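Local coordinates for protein Rubredoxin\:oxygen oxidoreductase (Desulfovibrio gigas, PDB 1E5D) that catalyses the four-electron reduction of one oxygen molecule to two water molecules, using a diiron centre and flavin mononucleotide, at residues Met144-Asp149 with Ala195-Pro200; Arg188-Tyr193 with Val244-Gln249. One frame throughout, in Å; residues are numbered along the deposited sequence.

In the fold
From the N terminus, the first piece is the 144-149 loop between strands 136-141 and 151-155. Contact 1 closes the 45-residue span from this loop to the C-terminal end of helix 183-198 and the turn after it. Contact 2 starts about two turns earlier on the same helix, at 188-193. It closes a 50-residue span to the end of helix 233-248. The two contacts cross: 188-193 falls inside the span of contact 1, and 244-249 lies beyond its end. Helix 183-198 is thus tied on one hand to the iron-binding loop and on the other to the helix that precedes strand 254-259 of the flavodoxin sheet. N199 ND2 and Q249 OE1 probably form a hydrogen bond joining the contacts.

Contact 1 of 2, residues Met144-Asp149 with Ala195-Pro200; sequences MLHWPD and ANIVNP. With FMN (flavin mononucleotide), chain F; FEO (mu-oxo-diiron), chain D.
H146 and I197 form the tight part of this contact. I197 CD1 sits over the centre of one imidazole face, 3.5 Å from the centroid of the H146 ring and 14° off its normal. This is a CH-pi contact. CG1 follows along the same ring and approaches H146 CG at 3.6 Å. CG1 of I197 is anti to the backbone N (chi1 176°), which carries it to the ring; a further twist at chi2 sets CD1 over the centre. The CG of H146 lies between its own backbone N and carbonyl carbon (chi1 62°). A cis peptide precedes H146.

The ring is also held by metal. H146 NE2 binds an iron of the mu-oxo-diiron group at 2.1 Å, and H79, E81 and D165 bind the same iron. I197 therefore packs against the face of a ring whose edge is fixed by coordination. Beside this pair, L145 CD2 meets V198 CG1 at 3.8 Å in a smaller apolar contact. No hydrogen bond joins the two segments.

The far end of the loop is looser with respect to 195-200. W147 turns to the flavin, with its NE1 3.2 Å from FMN C9, which lies near the indole plane. I197 CD1 reaches the flavin too, 3.5 Å from FMN C7M. This FMN is hydrogen-bonded to the second subunit, whose W347 packs edge-to-face on W147 and also touches the partly exposed M144 and P148. D149 does not touch 195-200; its OD1 is hydrogen-bonded to H79 ND1, a second-shell link to the iron.

The arrangement is the diiron site of a flavodiiron protein, set in a metallo-beta-lactamase fold and facing the FMN of the partner subunit.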
loop_
_atom_site.group_PDB
_atom_site.type_symbol
_atom_site.label_atom_id
_atom_site.label_comp_id
_atom_site.label_asym_id
_atom_site.label_seq_id
_atom_site.Cartn_x
_atom_site.Cartn_y
_atom_site.Cartn_z
ATOM N N MET A 144 8.777 8.191 -24.895
ATOM C CA MET A 144 8.915 7.834 -23.498
ATOM C C MET A 144 9.026 9.055 -22.586
ATOM O O MET A 144 9.635 9.000 -21.522
ATOM C CB MET A 144 10.128 6.924 -23.265
ATOM C CG MET A 144 10.024 5.613 -24.040
ATOM S SD MET A 144 8.322 5.052 -24.218
ATOM C CE MET A 144 7.924 4.668 -22.513
ATOM N N LEU A 145 8.425 10.154 -23.017
ATOM C CA LEU A 145 8.303 11.343 -22.184
ATOM C C LEU A 145 6.845 11.794 -22.121
ATOM O O LEU A 145 6.521 12.837 -22.697
ATOM C CB LEU A 145 9.166 12.480 -22.715
ATOM C CG LEU A 145 10.680 12.300 -22.636
ATOM C CD1 LEU A 145 11.380 13.589 -23.044
ATOM C CD2 LEU A 145 11.120 11.888 -21.240
ATOM N N HIS A 146 5.986 11.038 -21.456
ATOM C CA HIS A 146 6.329 9.832 -20.726
ATOM C C HIS A 146 5.723 8.582 -21.344
ATOM O O HIS A 146 5.811 7.497 -20.776
ATOM C CB HIS A 146 5.828 9.959 -19.282
ATOM C CG HIS A 146 4.334 10.105 -19.270
ATOM N ND1 HIS A 146 3.467 9.061 -19.065
ATOM C CD2 HIS A 146 3.568 11.201 -19.452
ATOM C CE1 HIS A 146 2.223 9.509 -19.115
ATOM N NE2 HIS A 146 2.256 10.808 -19.350
ATOM N N TRP A 147 5.106 8.704 -22.509
ATOM C CA TRP A 147 4.613 7.554 -23.264
ATOM C C TRP A 147 5.289 7.502 -24.635
ATOM O O TRP A 147 5.871 8.481 -25.101
ATOM C CB TRP A 147 3.103 7.617 -23.448
ATOM C CG TRP A 147 2.266 7.114 -22.324
ATOM C CD1 TRP A 147 2.660 6.803 -21.053
ATOM C CD2 TRP A 147 0.853 6.861 -22.379
ATOM N NE1 TRP A 147 1.584 6.370 -20.310
ATOM C CE2 TRP A 147 0.462 6.398 -21.104
ATOM C CE3 TRP A 147 -0.113 6.983 -23.378
ATOM C CZ2 TRP A 147 -0.860 6.059 -20.815
ATOM C CZ3 TRP A 147 -1.422 6.646 -23.096
ATOM C CH2 TRP A 147 -1.779 6.189 -21.819
ATOM N N PRO A 148 5.235 6.369 -25.325
ATOM C CA PRO A 148 5.824 6.303 -26.662
ATOM C C PRO A 148 5.243 7.330 -27.631
ATOM O O PRO A 148 5.978 7.759 -28.520
ATOM C CB PRO A 148 5.446 4.906 -27.158
ATOM C CG PRO A 148 5.121 4.125 -25.935
ATOM C CD PRO A 148 4.647 5.094 -24.895
ATOM N N ASP A 149 3.982 7.714 -27.504
ATOM C CA ASP A 149 3.312 8.580 -28.465
ATOM C C ASP A 149 3.651 10.054 -28.293
ATOM O O ASP A 149 3.352 10.879 -29.156
ATOM C CB ASP A 149 1.789 8.428 -28.356
ATOM C CG ASP A 149 1.291 8.476 -26.924
ATOM O OD1 ASP A 149 1.122 9.593 -26.393
ATOM O OD2 ASP A 149 1.069 7.405 -26.320
ATOM N N ALA A 195 9.357 13.736 -10.533
ATOM C CA ALA A 195 9.815 12.588 -9.758
ATOM C C ALA A 195 8.870 11.399 -9.860
ATOM O O ALA A 195 9.339 10.256 -9.819
ATOM C CB ALA A 195 10.010 12.980 -8.295
ATOM N N ASN A 196 7.573 11.673 -9.989
ATOM C CA ASN A 196 6.595 10.585 -9.983
ATOM C C ASN A 196 6.093 10.140 -11.339
ATOM O O ASN A 196 5.285 9.202 -11.382
ATOM C CB ASN A 196 5.401 11.002 -9.106
ATOM C CG ASN A 196 5.843 10.907 -7.651
ATOM O OD1 ASN A 196 5.872 9.810 -7.091
ATOM N ND2 ASN A 196 6.191 12.058 -7.093
ATOM N N ILE A 197 6.526 10.738 -12.451
ATOM C CA ILE A 197 6.106 10.150 -13.724
ATOM C C ILE A 197 7.193 10.129 -14.791
ATOM O O ILE A 197 7.252 9.188 -15.586
ATOM C CB ILE A 197 4.880 10.881 -14.299
ATOM C CG1 ILE A 197 4.474 10.354 -15.679
ATOM C CG2 ILE A 197 5.107 12.375 -14.310
ATOM C CD1 ILE A 197 3.027 9.911 -15.744
ATOM N N VAL A 198 8.062 11.130 -14.851
ATOM C CA VAL A 198 9.082 11.152 -15.895
ATOM C C VAL A 198 10.390 10.500 -15.459
ATOM O O VAL A 198 11.185 10.105 -16.317
ATOM C CB VAL A 198 9.390 12.596 -16.345
ATOM C CG1 VAL A 198 10.309 12.591 -17.553
ATOM C CG2 VAL A 198 8.106 13.342 -16.671
ATOM N N ASN A 199 10.647 10.379 -14.167
ATOM C CA ASN A 199 11.922 9.920 -13.654
ATOM C C ASN A 199 12.490 8.674 -14.310
ATOM O O ASN A 199 13.684 8.634 -14.639
ATOM C CB ASN A 199 11.824 9.635 -12.147
ATOM C CG ASN A 199 13.194 9.857 -11.521
ATOM O OD1 ASN A 199 13.571 10.996 -11.246
ATOM N ND2 ASN A 199 13.914 8.760 -11.319
ATOM N N PRO A 200 11.733 7.616 -14.541
ATOM C CA PRO A 200 12.347 6.442 -15.188
ATOM C C PRO A 200 12.907 6.766 -16.570
ATOM O O PRO A 200 13.742 6.004 -17.072
ATOM C CB PRO A 200 11.194 5.445 -15.309
ATOM C CG PRO A 200 9.963 6.289 -15.198
ATOM C CD PRO A 200 10.317 7.393 -14.234
HETATM N N1 FMN F . 2.343 0.786 -20.151
HETATM C C2 FMN F . 3.163 -0.258 -20.178
HETATM O O2 FMN F . 3.032 -1.149 -20.971
HETATM N N3 FMN F . 4.395 -0.230 -19.477
HETATM C C4 FMN F . 4.659 0.745 -18.542
HETATM O O4 FMN F . 5.638 0.584 -17.844
HETATM C C4A FMN F . 3.579 1.679 -18.254
HETATM N N5 FMN F . 3.783 2.718 -17.408
HETATM C C5A FMN F . 2.766 3.610 -17.234
HETATM C C6 FMN F . 2.839 4.493 -16.129
HETATM C C7 FMN F . 1.937 5.526 -16.013
HETATM C C7M FMN F . 2.112 6.598 -14.969
HETATM C C8 FMN F . 0.728 5.509 -16.788
HETATM C C8M FMN F . -0.250 6.655 -16.716
HETATM C C9 FMN F . 0.597 4.580 -17.826
HETATM C C9A FMN F . 1.542 3.556 -17.949
HETATM N N10 FMN F . 1.409 2.515 -18.916
HETATM C C10 FMN F . 2.354 1.578 -19.045
HETATM C "C1'" FMN F . 0.195 2.502 -19.769
HETATM C "C2'" FMN F . -1.002 1.829 -19.058
HETATM O "O2'" FMN F . -0.647 0.478 -18.773
HETATM C "C3'" FMN F . -2.172 1.833 -20.026
HETATM O "O3'" FMN F . -2.637 3.180 -20.133
HETATM C "C4'" FMN F . -3.323 0.981 -19.466
HETATM O "O4'" FMN F . -4.400 0.908 -20.412
HETATM C "C5'" FMN F . -3.811 1.669 -18.199
HETATM O "O5'" FMN F . -4.911 0.758 -17.560
HETATM P P FMN F . -5.940 1.293 -16.588
HETATM O O1P FMN F . -6.576 0.037 -15.981
HETATM O O2P FMN F . -5.417 2.248 -15.725
HETATM O O3P FMN F . -6.997 1.970 -17.334
HETATM FE FE1 FEO D . -1.271 14.536 -18.473
HETATM FE FE2 FEO D . 0.401 11.757 -19.355
HETATM O O FEO D . -1.485 12.990 -19.263
HETATM O O HOH W 1 -2.375 15.535 -20.396
#

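Contact 2 of 2, residues Arg188-Tyr193 with Val244-Gln249; sequences RAMREY and VEYAEQ. With OXY (oxygen molecule), chain E.
Y246 packs against R191 and M190 of the neighbouring helix. The apolar part is a CH-pi contact: R191 CA lies over one face of the Y246 ring, 4.1 Å from its centroid. R191 CB adds to this at 3.6 Å from Y246 CZ. M190 CB touches Y246 CE2 at 4.0 Å.

The guanidinium meets the same ring differently. Y246 CE1 is 3.2 Å from R191 NH1 and sits over one guanidinium face, toward its rim. The two planes are 75° apart, so they do not stack flat. The arginine bends at chi3 (-102°), which turns its end across the tyrosine.

These residues join helices 183-198 and 233-248 of the metallo-beta-lactamase domain. Their short segments cross at -43°, with axes 10.8 Å apart.

Among polar contacts, E187 anchors both partners. Its OE2 is in a salt bridge with R191 NH1 and is hydrogen-bonded to Y246 OH. E245 OE2 is near the edge of the R191 guanidinium, but at 4.3 Å from NH2 it is beyond a salt bridge; its salt-bridge partner is K242. A water accepts a bond from R191 NH2 at 3.0 Å. The end of Y193 leads away from 244-249, and its OH makes a weak hydrogen bond to the modelled oxygen molecule, probably from the crystallisation liquor.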
loop_
_atom_site.group_PDB
_atom_site.type_symbol
_atom_site.label_atom_id
_atom_site.label_comp_id
_atom_site.label_asym_id
_atom_site.label_seq_id
_atom_site.Cartn_x
_atom_site.Cartn_y
_atom_site.Cartn_z
ATOM N N ARG A 188 8.835 23.202 -6.480
ATOM C CA ARG A 188 8.497 21.982 -5.746
ATOM C C ARG A 188 7.512 21.152 -6.551
ATOM O O ARG A 188 7.614 19.933 -6.660
ATOM C CB ARG A 188 7.940 22.349 -4.376
ATOM C CG ARG A 188 7.433 21.179 -3.555
ATOM C CD ARG A 188 8.454 20.060 -3.422
ATOM N NE ARG A 188 7.834 18.787 -3.076
ATOM C CZ ARG A 188 8.157 17.989 -2.071
ATOM N NH1 ARG A 188 9.142 18.311 -1.244
ATOM N NH2 ARG A 188 7.494 16.854 -1.887
ATOM N N ALA A 189 6.530 21.818 -7.155
ATOM C CA ALA A 189 5.525 21.093 -7.932
ATOM C C ALA A 189 6.109 20.512 -9.211
ATOM O O ALA A 189 5.691 19.469 -9.719
ATOM C CB ALA A 189 4.357 22.015 -8.250
ATOM N N MET A 190 7.112 21.199 -9.768
ATOM C CA MET A 190 7.712 20.642 -10.980
ATOM C C MET A 190 8.432 19.334 -10.682
ATOM O O MET A 190 8.328 18.353 -11.412
ATOM C CB MET A 190 8.694 21.633 -11.583
ATOM C CG MET A 190 8.002 22.809 -12.265
ATOM S SD MET A 190 9.261 24.037 -12.694
ATOM C CE MET A 190 10.217 23.054 -13.853
ATOM N N ARG A 191 9.167 19.378 -9.580
ATOM C CA ARG A 191 9.932 18.202 -9.168
ATOM C C ARG A 191 8.957 17.096 -8.783
ATOM O O ARG A 191 9.141 15.944 -9.180
ATOM C CB ARG A 191 10.884 18.581 -8.043
ATOM C CG ARG A 191 11.395 17.465 -7.157
ATOM C CD ARG A 191 12.551 17.936 -6.271
ATOM N NE ARG A 191 13.831 17.467 -6.808
ATOM C CZ ARG A 191 14.811 18.257 -7.220
ATOM N NH1 ARG A 191 14.665 19.575 -7.153
ATOM N NH2 ARG A 191 15.929 17.728 -7.693
ATOM N N GLU A 192 7.912 17.462 -8.033
ATOM C CA GLU A 192 6.962 16.437 -7.607
ATOM C C GLU A 192 6.371 15.759 -8.835
ATOM O O GLU A 192 6.170 14.554 -8.891
ATOM C CB GLU A 192 5.853 17.020 -6.740
ATOM C CG GLU A 192 6.346 17.513 -5.387
ATOM C CD GLU A 192 5.202 17.904 -4.466
ATOM O OE1 GLU A 192 4.073 18.046 -4.988
ATOM O OE2 GLU A 192 5.450 18.055 -3.247
ATOM N N TYR A 193 6.106 16.598 -9.832
ATOM C CA TYR A 193 5.597 16.056 -11.083
ATOM C C TYR A 193 6.659 15.198 -11.758
ATOM O O TYR A 193 6.405 14.044 -12.115
ATOM C CB TYR A 193 5.123 17.189 -12.005
ATOM C CG TYR A 193 4.462 16.581 -13.228
ATOM C CD1 TYR A 193 3.146 16.148 -13.162
ATOM C CD2 TYR A 193 5.153 16.432 -14.421
ATOM C CE1 TYR A 193 2.537 15.588 -14.269
ATOM C CE2 TYR A 193 4.549 15.870 -15.533
ATOM C CZ TYR A 193 3.242 15.453 -15.447
ATOM O OH TYR A 193 2.625 14.891 -16.540
ATOM N N VAL A 244 16.846 19.145 -16.701
ATOM C CA VAL A 244 18.189 18.579 -16.798
ATOM C C VAL A 244 18.672 18.157 -15.417
ATOM O O VAL A 244 19.138 17.052 -15.193
ATOM C CB VAL A 244 19.173 19.583 -17.420
ATOM C CG1 VAL A 244 20.597 19.045 -17.358
ATOM C CG2 VAL A 244 18.778 19.899 -18.852
ATOM N N GLU A 245 18.552 19.058 -14.458
ATOM C CA GLU A 245 18.861 18.754 -13.067
ATOM C C GLU A 245 18.034 17.586 -12.550
ATOM O O GLU A 245 18.551 16.667 -11.906
ATOM C CB GLU A 245 18.606 19.995 -12.218
ATOM C CG GLU A 245 18.889 19.847 -10.734
ATOM C CD GLU A 245 18.645 21.165 -10.009
ATOM O OE1 GLU A 245 18.744 22.213 -10.688
ATOM O OE2 GLU A 245 18.363 21.140 -8.793
ATOM N N TYR A 246 16.724 17.600 -12.813
ATOM C CA TYR A 246 15.917 16.472 -12.360
ATOM C C TYR A 246 16.436 15.172 -12.969
ATOM O O TYR A 246 16.568 14.182 -12.254
ATOM C CB TYR A 246 14.429 16.639 -12.703
ATOM C CG TYR A 246 13.793 17.854 -12.064
ATOM C CD1 TYR A 246 14.328 18.368 -10.884
ATOM C CD2 TYR A 246 12.690 18.489 -12.617
ATOM C CE1 TYR A 246 13.777 19.476 -10.269
ATOM C CE2 TYR A 246 12.137 19.601 -12.005
ATOM C CZ TYR A 246 12.683 20.087 -10.836
ATOM O OH TYR A 246 12.160 21.191 -10.205
ATOM N N ALA A 247 16.713 15.170 -14.269
ATOM C CA ALA A 247 17.119 13.933 -14.927
ATOM C C ALA A 247 18.505 13.481 -14.485
ATOM O O ALA A 247 18.817 12.287 -14.551
ATOM C CB ALA A 247 17.093 14.098 -16.443
ATOM N N GLU A 248 19.341 14.423 -14.049
ATOM C CA GLU A 248 20.719 14.078 -13.688
ATOM C C GLU A 248 20.779 13.402 -12.324
ATOM O O GLU A 248 21.662 12.567 -12.117
ATOM C CB GLU A 248 21.633 15.307 -13.756
ATOM C CG GLU A 248 22.505 15.320 -14.999
ATOM C CD GLU A 248 23.086 16.661 -15.375
ATOM O OE1 GLU A 248 22.988 17.632 -14.595
ATOM O OE2 GLU A 248 23.666 16.761 -16.483
ATOM N N GLN A 249 19.863 13.727 -11.422
ATOM C CA GLN A 249 19.755 12.969 -10.176
ATOM C C GLN A 249 21.071 12.923 -9.415
ATOM O O GLN A 249 21.561 11.910 -8.922
ATOM C CB GLN A 249 19.246 11.556 -10.498
ATOM C CG GLN A 249 17.764 11.546 -10.868
ATOM C CD GLN A 249 17.303 10.188 -11.362
ATOM O OE1 GLN A 249 17.013 9.305 -10.554
ATOM N NE2 GLN A 249 17.242 9.990 -12.673
HETATM O O1 OXY E . 0.030 12.915 -16.910
HETATM O O2 OXY E . 0.073 11.905 -16.265
HETATM O O HOH W 2 16.701 15.217 -9.179
#